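CG14216 (Drosophila melanogaster, PDB 3P9Y) probably dephosphorylates phosphoserine in the heptapeptide repeats of the RNA polymerase II C-terminal domain, acting in RNA processing and transcription termination. Local coordinates at residues A[15-28]-A[88-102]. The protein carries 2 engineered substitutions. Residues are numbered along the deposited sequence; the frame is centred on the assembly and turned at random.
Sequences VDSSNMNRSMEAHN and MLDRNRRIKKCPERF. Engineered in segment 15-28: Asp16 (natural residue Cys).
Bends at chi2 (-85°) and chi3 (-42°) fold Arg91 back over the first turn of helix 22-28, where its guanidinium lies with one face over the backbone of Met24 and Glu25. Arg91 NH1 makes a salt bridge to Glu25 OE2 at 3.2 Å, reaching it from above the carboxylate plane, the two flat groups 79° apart; two waters also join these side chains. On the other flank Arg91 NE (2.8 Å) and NH2 (3.0 Å) both grip Asn92 OD1 from one face of its amide. That grip, with the bond from Asn92 ND2 to a lone pair of Met20 O at 3.0 Å, holds the amide's rotation. In this low-molecular-weight PTP-like fold, residues 16-22, with the engineered Asp16 where the natural protein has Cys, form the phosphate-binding loop: the backbone N-H groups of Ser17, Ser18, Met20 and Asn21, with Arg22 NE, hydrogen-bond the modified side chain of the bound peptide, and Asn92 is placed to steady this loop from the second shell. Replacing Arg91 with an alanine would probably leave Glu25 without its cationic mate and the Asn92 amide freer to turn. Farther along, Ile95 CG2 sits over the centre of the His27 ring, 3.6 Å from its centroid, in a CH-pi contact, while His27 ND1 bonds Ser39 of strand 36-41.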
ATOM      1  N   VAL A  15       0.658  -0.889  -2.271  1.00 14.44           N
ATOM      2  CA  VAL A  15       2.010  -1.402  -2.158  1.00 14.95           C
ATOM      3  C   VAL A  15       3.000  -0.283  -1.829  1.00 16.31           C
ATOM      4  O   VAL A  15       2.978   0.788  -2.444  1.00 14.62           O
ATOM      5  CB  VAL A  15       2.426  -2.096  -3.475  1.00 16.30           C
ATOM      6  CG1 VAL A  15       3.767  -2.780  -3.322  1.00 16.88           C
ATOM      7  CG2 VAL A  15       1.352  -3.098  -3.905  1.00 15.49           C
ATOM      8  N   ASP A  16       3.855  -0.535  -0.845  1.00 16.83           N
ATOM      9  CA  ASP A  16       4.921   0.392  -0.484  1.00 17.13           C
ATOM     10  C   ASP A  16       6.219  -0.410  -0.407  1.00 18.57           C
ATOM     11  O   ASP A  16       6.378  -1.397  -1.122  1.00 19.35           O
ATOM     12  CB  ASP A  16       4.611   1.085   0.849  1.00 16.85           C
ATOM     13  CG  ASP A  16       4.401   0.099   1.981  1.00 18.00           C
ATOM     14  OD1 ASP A  16       4.761  -1.078   1.805  1.00 17.04           O
ATOM     15  OD2 ASP A  16       3.869   0.494   3.041  1.00 17.81           O
ATOM     16  N   SER A  17       7.138  -0.010   0.463  1.00 18.80           N
ATOM     17  CA  SER A  17       8.402  -0.725   0.584  1.00 21.38           C
ATOM     18  C   SER A  17       8.382  -1.823   1.650  1.00 21.10           C
ATOM     19  O   SER A  17       8.663  -2.982   1.349  1.00 22.01           O
ATOM     20  CB  SER A  17       9.544   0.249   0.864  1.00 22.16           C
ATOM     21  OG  SER A  17      10.789  -0.420   0.779  1.00 25.69           O
ATOM     22  N   SER A  18       8.045  -1.468   2.886  1.00 20.56           N
ATOM     23  CA  SER A  18       8.155  -2.411   3.998  1.00 21.67           C
ATOM     24  C   SER A  18       6.809  -2.952   4.470  1.00 20.53           C
ATOM     25  O   SER A  18       6.757  -3.765   5.392  1.00 21.07           O
ATOM     26  CB  SER A  18       8.881  -1.752   5.176  1.00 23.28           C
ATOM     27  OG  SER A  18      10.216  -1.425   4.832  1.00 25.68           O
ATOM     28  N   ASN A  19       5.733  -2.505   3.829  1.00 19.91           N
ATOM     29  CA  ASN A  19       4.371  -2.882   4.205  1.00 18.97           C
ATOM     30  C   ASN A  19       4.127  -2.571   5.678  1.00 18.69           C
ATOM     31  O   ASN A  19       3.573  -3.389   6.418  1.00 19.76           O
ATOM     32  CB  ASN A  19       4.131  -4.363   3.913  1.00 19.08           C
ATOM     33  CG  ASN A  19       2.676  -4.770   4.062  1.00 19.36           C
ATOM     34  OD1 ASN A  19       1.750  -4.006   3.793  1.00 18.74           O
ATOM     35  ND2 ASN A  19       2.478  -5.994   4.484  1.00 19.09           N
ATOM     36  N   MET A  20       4.544  -1.375   6.083  1.00 18.44           N
ATOM     37  CA  MET A  20       4.510  -0.949   7.482  1.00 19.32           C
ATOM     38  C   MET A  20       3.677   0.311   7.685  1.00 18.92           C
ATOM     39  O   MET A  20       2.770   0.332   8.508  1.00 18.51           O
ATOM     40  CB  MET A  20       5.927  -0.666   7.984  1.00 19.33           C
ATOM     41  CG  MET A  20       6.575  -1.837   8.690  1.00 22.72           C
ATOM     42  SD  MET A  20       5.777  -2.238  10.259  1.00 22.38           S
ATOM     43  CE  MET A  20       6.454  -3.870  10.527  1.00 25.45           C
ATOM     44  N   ASN A  21       4.004   1.368   6.950  1.00 17.96           N
ATOM     45  CA  ASN A  21       3.379   2.665   7.169  1.00 18.66           C
ATOM     46  C   ASN A  21       2.344   3.007   6.104  1.00 17.98           C
ATOM     47  O   ASN A  21       1.146   2.881   6.335  1.00 17.25           O
ATOM     48  CB  ASN A  21       4.448   3.760   7.224  1.00 19.58           C
ATOM     49  CG  ASN A  21       3.867   5.135   7.478  1.00 19.08           C
ATOM     50  OD1 ASN A  21       2.853   5.282   8.161  1.00 20.92           O
ATOM     51  ND2 ASN A  21       4.514   6.156   6.934  1.00 18.77           N
ATOM     52  N   ARG A  22       2.816   3.434   4.938  1.00 17.52           N
ATOM     53  CA  ARG A  22       1.942   3.996   3.908  1.00 16.55           C
ATOM     54  C   ARG A  22       0.888   3.017   3.389  1.00 15.43           C
ATOM     55  O   ARG A  22      -0.281   3.378   3.254  1.00 15.17           O
ATOM     56  CB  ARG A  22       2.790   4.533   2.750  1.00 17.46           C
ATOM     57  CG  ARG A  22       3.595   5.787   3.103  1.00 17.25           C
ATOM     58  CD  ARG A  22       4.688   6.078   2.065  1.00 18.17           C
ATOM     59  NE  ARG A  22       5.689   5.011   2.014  1.00 18.10           N
ATOM     60  CZ  ARG A  22       6.676   4.942   1.124  1.00 18.48           C
ATOM     61  NH1 ARG A  22       6.809   5.876   0.194  1.00 18.77           N
ATOM     62  NH2 ARG A  22       7.534   3.934   1.169  1.00 18.59           N
ATOM     63  N   SER A  23       1.288   1.783   3.094  1.00 15.20           N
ATOM     64  CA  SER A  23       0.348   0.807   2.549  1.00 15.62           C
ATOM     65  C   SER A  23      -0.682   0.391   3.593  1.00 15.42           C
ATOM     66  O   SER A  23      -1.813   0.065   3.257  1.00 15.15           O
ATOM     67  CB  SER A  23       1.075  -0.437   2.034  1.00 16.16           C
ATOM     68  OG  SER A  23       1.563  -1.230   3.102  1.00 17.37           O
ATOM     69  N   MET A  24      -0.291   0.400   4.858  1.00 15.98           N
ATOM     70  CA  MET A  24      -1.177  -0.060   5.921  1.00 16.46           C
ATOM     71  C   MET A  24      -2.194   1.008   6.312  1.00 16.03           C
ATOM     72  O   MET A  24      -3.323   0.694   6.663  1.00 15.56           O
ATOM     73  CB  MET A  24      -0.360  -0.504   7.133  1.00 17.64           C
ATOM     74  CG  MET A  24       0.451  -1.760   6.857  1.00 18.06           C
ATOM     75  SD  MET A  24      -0.605  -3.128   6.333  1.00 18.59           S
ATOM     76  CE  MET A  24      -1.168  -3.728   7.926  1.00 19.53           C
ATOM     77  N   GLU A  25      -1.786   2.266   6.248  1.00 15.66           N
ATOM     78  CA  GLU A  25      -2.702   3.372   6.460  1.00 16.35           C
ATOM     79  C   GLU A  25      -3.773   3.335   5.369  1.00 16.85           C
ATOM     80  O   GLU A  25      -4.970   3.467   5.649  1.00 15.75           O
ATOM     81  CB  GLU A  25      -1.935   4.689   6.409  1.00 17.01           C
ATOM     82  CG  GLU A  25      -2.678   5.867   6.985  1.00 20.45           C
ATOM     83  CD  GLU A  25      -2.810   5.785   8.492  1.00 21.40           C
ATOM     84  OE1 GLU A  25      -3.954   5.682   8.968  1.00 23.47           O
ATOM     85  OE2 GLU A  25      -1.776   5.807   9.198  1.00 22.61           O
ATOM     86  N   ALA A  26      -3.338   3.136   4.124  1.00 14.63           N
ATOM     87  CA  ALA A  26      -4.264   3.029   3.000  1.00 15.05           C
ATOM     88  C   ALA A  26      -5.119   1.769   3.119  1.00 14.89           C
ATOM     89  O   ALA A  26      -6.304   1.782   2.782  1.00 15.12           O
ATOM     90  CB  ALA A  26      -3.503   3.024   1.676  1.00 13.53           C
ATOM     91  N   HIS A  27      -4.515   0.680   3.581  1.00 14.48           N
ATOM     92  CA  HIS A  27      -5.234  -0.577   3.741  1.00 15.56           C
ATOM     93  C   HIS A  27      -6.416  -0.332   4.662  1.00 16.27           C
ATOM     94  O   HIS A  27      -7.553  -0.672   4.340  1.00 16.07           O
ATOM     95  CB  HIS A  27      -4.328  -1.654   4.347  1.00 15.74           C
ATOM     96  CG  HIS A  27      -4.935  -3.028   4.357  1.00 17.46           C
ATOM     97  ND1 HIS A  27      -4.204  -4.166   4.085  1.00 18.66           N
ATOM     98  CD2 HIS A  27      -6.199  -3.447   4.606  1.00 17.11           C
ATOM     99  CE1 HIS A  27      -4.991  -5.226   4.161  1.00 18.16           C
ATOM    100  NE2 HIS A  27      -6.206  -4.817   4.478  1.00 18.20           N
ATOM    101  N   ASN A  28      -6.134   0.274   5.810  1.00 17.29           N
ATOM    102  CA  ASN A  28      -7.136   0.476   6.843  1.00 18.16           C
ATOM    103  C   ASN A  28      -8.285   1.349   6.355  1.00 19.12           C
ATOM    104  O   ASN A  28      -9.456   1.022   6.548  1.00 18.34           O
ATOM    105  CB  ASN A  28      -6.495   1.104   8.077  1.00 20.08           C
ATOM    106  CG  ASN A  28      -7.491   1.343   9.186  1.00 24.34           C
ATOM    107  OD1 ASN A  28      -7.790   0.450   9.975  1.00 26.44           O
ATOM    108  ND2 ASN A  28      -8.022   2.552   9.241  1.00 26.32           N
ATOM    109  N   MET A  88       1.912   2.255  15.411  1.00 26.29           N
ATOM    110  CA  MET A  88       1.860   1.809  14.025  1.00 25.94           C
ATOM    111  C   MET A  88       1.772   0.290  13.964  1.00 23.95           C
ATOM    112  O   MET A  88       0.954  -0.263  13.234  1.00 22.10           O
ATOM    113  CB  MET A  88       3.092   2.292  13.253  1.00 24.84           C
ATOM    114  CG  MET A  88       3.158   1.788  11.816  1.00 22.83           C
ATOM    115  SD  MET A  88       4.614   2.400  10.932  1.00 22.82           S
ATOM    116  CE  MET A  88       4.272   4.158  10.910  1.00 25.75           C
ATOM    117  N   LEU A  89       2.620  -0.380  14.738  1.00 24.65           N
ATOM    118  CA  LEU A  89       2.678  -1.832  14.732  1.00 24.55           C
ATOM    119  C   LEU A  89       1.396  -2.427  15.306  1.00 23.59           C
ATOM    120  O   LEU A  89       0.947  -3.486  14.878  1.00 23.98           O
ATOM    121  CB  LEU A  89       3.896  -2.315  15.525  1.00 25.20           C
ATOM    122  CG  LEU A  89       5.237  -2.084  14.818  1.00 26.52           C
ATOM    123  CD1 LEU A  89       6.381  -1.990  15.817  1.00 26.84           C
ATOM    124  CD2 LEU A  89       5.498  -3.178  13.782  1.00 24.63           C
ATOM    125  N   ASP A  90       0.806  -1.733  16.270  1.00 24.66           N
ATOM    126  CA  ASP A  90      -0.435  -2.186  16.887  1.00 25.63           C
ATOM    127  C   ASP A  90      -1.584  -2.092  15.889  1.00 24.06           C
ATOM    128  O   ASP A  90      -2.396  -3.003  15.773  1.00 25.42           O
ATOM    129  CB  ASP A  90      -0.750  -1.339  18.117  1.00 27.28           C
ATOM    130  CG  ASP A  90      -2.004  -1.795  18.826  1.00 28.50           C
ATOM    131  OD1 ASP A  90      -2.090  -2.998  19.156  1.00 27.85           O
ATOM    132  OD2 ASP A  90      -2.903  -0.954  19.047  1.00 30.01           O
ATOM    133  N   ARG A  91      -1.643  -0.980  15.164  1.00 24.27           N
ATOM    134  CA  ARG A  91      -2.654  -0.787  14.136  1.00 22.98           C
ATOM    135  C   ARG A  91      -2.519  -1.886  13.081  1.00 22.09           C
ATOM    136  O   ARG A  91      -3.515  -2.461  12.638  1.00 21.43           O
ATOM    137  CB  ARG A  91      -2.499   0.601  13.510  1.00 23.05           C
ATOM    138  CG  ARG A  91      -3.628   1.010  12.568  1.00 23.30           C
ATOM    139  CD  ARG A  91      -3.415   0.492  11.149  1.00 23.01           C
ATOM    140  NE  ARG A  91      -2.020   0.628  10.736  1.00 22.27           N
ATOM    141  CZ  ARG A  91      -1.442   1.776  10.387  1.00 21.61           C
ATOM    142  NH1 ARG A  91      -2.138   2.904  10.399  1.00 21.95           N
ATOM    143  NH2 ARG A  91      -0.159   1.798  10.034  1.00 21.27           N
ATOM    144  N   ASN A  92      -1.280  -2.194  12.705  1.00 21.86           N
ATOM    145  CA  ASN A  92      -1.015  -3.208  11.689  1.00 21.88           C
ATOM    146  C   ASN A  92      -1.464  -4.594  12.148  1.00 22.25           C
ATOM    147  O   ASN A  92      -2.066  -5.348  11.385  1.00 20.26           O
ATOM    148  CB  ASN A  92       0.477  -3.235  11.334  1.00 21.76           C
ATOM    149  CG  ASN A  92       0.948  -1.949  10.670  1.00 21.30           C
ATOM    150  OD1 ASN A  92       0.142  -1.141  10.209  1.00 20.58           O
ATOM    151  ND2 ASN A  92       2.256  -1.758  10.615  1.00 21.09           N
ATOM    152  N   ARG A  93      -1.168  -4.921  13.402  1.00 24.09           N
ATOM    153  CA  ARG A  93      -1.507  -6.225  13.957  1.00 25.10           C
ATOM    154  C   ARG A  93      -3.006  -6.478  13.849  1.00 24.64           C
ATOM    155  O   ARG A  93      -3.438  -7.593  13.555  1.00 25.93           O
ATOM    156  CB  ARG A  93      -1.074  -6.312  15.424  1.00 26.42           C
ATOM    157  CG  ARG A  93      -1.281  -7.691  16.041  1.00 29.71           C
ATOM    158  CD  ARG A  93      -1.383  -7.634  17.565  1.00 32.50           C
ATOM    159  NE  ARG A  93      -2.774  -7.648  18.022  1.00 32.99           N
ATOM    160  CZ  ARG A  93      -3.455  -6.578  18.431  1.00 31.07           C
ATOM    161  NH1 ARG A  93      -2.886  -5.380  18.462  1.00 33.10           N
ATOM    162  NH2 ARG A  93      -4.713  -6.707  18.823  1.00 34.15           N
ATOM    163  N   ARG A  94      -3.797  -5.438  14.081  1.00 23.88           N
ATOM    164  CA  ARG A  94      -5.250  -5.562  14.043  1.00 23.94           C
ATOM    165  C   ARG A  94      -5.765  -5.803  12.635  1.00 23.85           C
ATOM    166  O   ARG A  94      -6.869  -6.310  12.457  1.00 24.42           O
ATOM    167  CB  ARG A  94      -5.907  -4.308  14.608  1.00 24.74           C
ATOM    168  CG  ARG A  94      -5.538  -4.024  16.046  1.00 27.50           C
ATOM    169  CD  ARG A  94      -6.448  -2.974  16.636  1.00 26.25           C
ATOM    170  NE  ARG A  94      -5.950  -2.476  17.908  1.00 28.00           N
ATOM    171  CZ  ARG A  94      -6.654  -1.706  18.730  1.00 27.98           C
ATOM    172  NH1 ARG A  94      -7.892  -1.358  18.410  1.00 23.27           N
ATOM    173  NH2 ARG A  94      -6.121  -1.292  19.872  1.00 27.14           N
ATOM    174  N   ILE A  95      -4.976  -5.430  11.633  1.00 21.96           N
ATOM    175  CA  ILE A  95      -5.365  -5.659  10.246  1.00 21.79           C
ATOM    176  C   ILE A  95      -4.971  -7.056   9.776  1.00 21.71           C
ATOM    177  O   ILE A  95      -5.779  -7.774   9.191  1.00 20.15           O
ATOM    178  CB  ILE A  95      -4.743  -4.615   9.310  1.00 21.57           C
ATOM    179  CG1 ILE A  95      -5.354  -3.242   9.592  1.00 21.78           C
ATOM    180  CG2 ILE A  95      -4.975  -5.001   7.850  1.00 20.77           C
ATOM    181  CD1 ILE A  95      -4.723  -2.121   8.807  1.00 22.30           C
ATOM    182  N   LYS A  96      -3.731  -7.448  10.029  1.00 22.07           N
ATOM    183  CA  LYS A  96      -3.279  -8.761   9.603  1.00 22.47           C
ATOM    184  C   LYS A  96      -2.052  -9.220  10.368  1.00 23.21           C
ATOM    185  O   LYS A  96      -1.414  -8.445  11.079  1.00 23.64           O
ATOM    186  CB  LYS A  96      -3.007  -8.774   8.092  1.00 21.51           C
ATOM    187  CG  LYS A  96      -1.875  -7.856   7.631  1.00 22.48           C
ATOM    188  CD  LYS A  96      -1.739  -7.893   6.110  1.00 21.56           C
ATOM    189  CE  LYS A  96      -0.549  -7.091   5.610  1.00 20.15           C
ATOM    190  NZ  LYS A  96      -0.540  -7.039   4.119  1.00 20.40           N
ATOM    191  N   LYS A  97      -1.735 -10.497  10.192  1.00 24.28           N
ATOM    192  CA  LYS A  97      -0.698 -11.179  10.948  1.00 26.20           C
ATOM    193  C   LYS A  97       0.678 -10.566  10.735  1.00 25.16           C
ATOM    194  O   LYS A  97       1.394 -10.296  11.694  1.00 27.27           O
ATOM    195  CB  LYS A  97      -0.675 -12.653  10.529  1.00 32.22           C
ATOM    196  CG  LYS A  97       0.358 -13.520  11.233  1.00 39.39           C
ATOM    197  CD  LYS A  97       0.555 -14.828  10.468  1.00 47.96           C
ATOM    198  CE  LYS A  97       1.286 -15.879  11.291  1.00 62.99           C
ATOM    199  NZ  LYS A  97       0.415 -16.486  12.338  1.00 65.68           N
ATOM    200  N   CYS A  98       1.054 -10.343   9.480  1.00 23.49           N
ATOM    201  CA  CYS A  98       2.431  -9.976   9.178  1.00 24.79           C
ATOM    202  C   CYS A  98       2.608  -9.246   7.851  1.00 22.72           C
ATOM    203  O   CYS A  98       1.776  -9.357   6.953  1.00 21.86           O
ATOM    204  CB  CYS A  98       3.289 -11.241   9.142  1.00 27.46           C
ATOM    205  SG  CYS A  98       2.813 -12.382   7.815  1.00 28.15           S
ATOM    206  N   PRO A  99       3.715  -8.503   7.724  1.00 23.31           N
ATOM    207  CA  PRO A  99       4.089  -7.879   6.450  1.00 21.95           C
ATOM    208  C   PRO A  99       4.266  -8.918   5.338  1.00 23.42           C
ATOM    209  O   PRO A  99       4.839  -9.984   5.591  1.00 24.69           O
ATOM    210  CB  PRO A  99       5.435  -7.211   6.744  1.00 22.72           C
ATOM    211  CG  PRO A  99       5.739  -7.438   8.179  1.00 23.65           C
ATOM    212  CD  PRO A  99       4.583  -8.096   8.840  1.00 24.14           C
ATOM    213  N   GLU A 100       3.791  -8.610   4.133  1.00 22.38           N
ATOM    214  CA  GLU A 100       3.894  -9.506   2.987  1.00 22.67           C
ATOM    215  C   GLU A 100       4.618  -8.813   1.844  1.00 22.15           C
ATOM    216  O   GLU A 100       4.492  -7.602   1.669  1.00 20.00           O
ATOM    217  CB  GLU A 100       2.507  -9.907   2.510  1.00 21.57           C
ATOM    218  CG  GLU A 100       1.573 -10.362   3.607  1.00 23.03           C
ATOM    219  CD  GLU A 100       0.181 -10.615   3.082  1.00 23.59           C
ATOM    220  OE1 GLU A 100      -0.001 -11.605   2.342  1.00 26.23           O
ATOM    221  OE2 GLU A 100      -0.731  -9.823   3.393  1.00 22.77           O
ATOM    222  N   ARG A 101       5.366  -9.588   1.065  1.00 22.37           N
ATOM    223  CA  ARG A 101       6.120  -9.057  -0.063  1.00 23.37           C
ATOM    224  C   ARG A 101       5.301  -9.260  -1.335  1.00 22.38           C
ATOM    225  O   ARG A 101       4.775 -10.347  -1.573  1.00 23.59           O
ATOM    226  CB  ARG A 101       7.485  -9.753  -0.176  1.00 24.09           C
ATOM    227  CG  ARG A 101       8.617  -8.831  -0.633  1.00 25.49           C
ATOM    228  CD  ARG A 101       9.983  -9.523  -0.627  1.00 27.49           C
ATOM    229  NE  ARG A 101      10.330 -10.075  -1.937  1.00 29.07           N
ATOM    230  CZ  ARG A 101      11.211  -9.539  -2.783  1.00 29.45           C
ATOM    231  NH1 ARG A 101      11.869  -8.430  -2.476  1.00 30.75           N
ATOM    232  NH2 ARG A 101      11.443 -10.124  -3.947  1.00 31.01           N
ATOM    233  N   PHE A 102       5.186  -8.213  -2.144  1.00 21.11           N
ATOM    234  CA  PHE A 102       4.357  -8.270  -3.338  1.00 21.98           C
ATOM    235  C   PHE A 102       4.879  -9.305  -4.324  1.00 23.27           C
ATOM    236  O   PHE A 102       4.100 -10.004  -4.968  1.00 22.42           O
ATOM    237  CB  PHE A 102       4.294  -6.905  -4.031  1.00 20.54           C
ATOM    238  CG  PHE A 102       3.551  -6.933  -5.339  1.00 20.48           C
ATOM    239  CD1 PHE A 102       2.170  -7.037  -5.365  1.00 21.05           C
ATOM    240  CD2 PHE A 102       4.234  -6.874  -6.542  1.00 21.40           C
ATOM    241  CE1 PHE A 102       1.483  -7.077  -6.566  1.00 20.39           C
ATOM    242  CE2 PHE A 102       3.552  -6.911  -7.750  1.00 21.91           C
ATOM    243  CZ  PHE A 102       2.176  -7.014  -7.761  1.00 20.74           C
TER
HETATM  244  O   HOH W   1       0.643   4.531   9.688  1.00 22.44           O
HETATM  245  O   HOH W   2      -4.867   3.760  10.406  1.00 26.06           O
HETATM  246  O   HOH W   3      -6.418  -1.361  12.395  1.00 27.37           O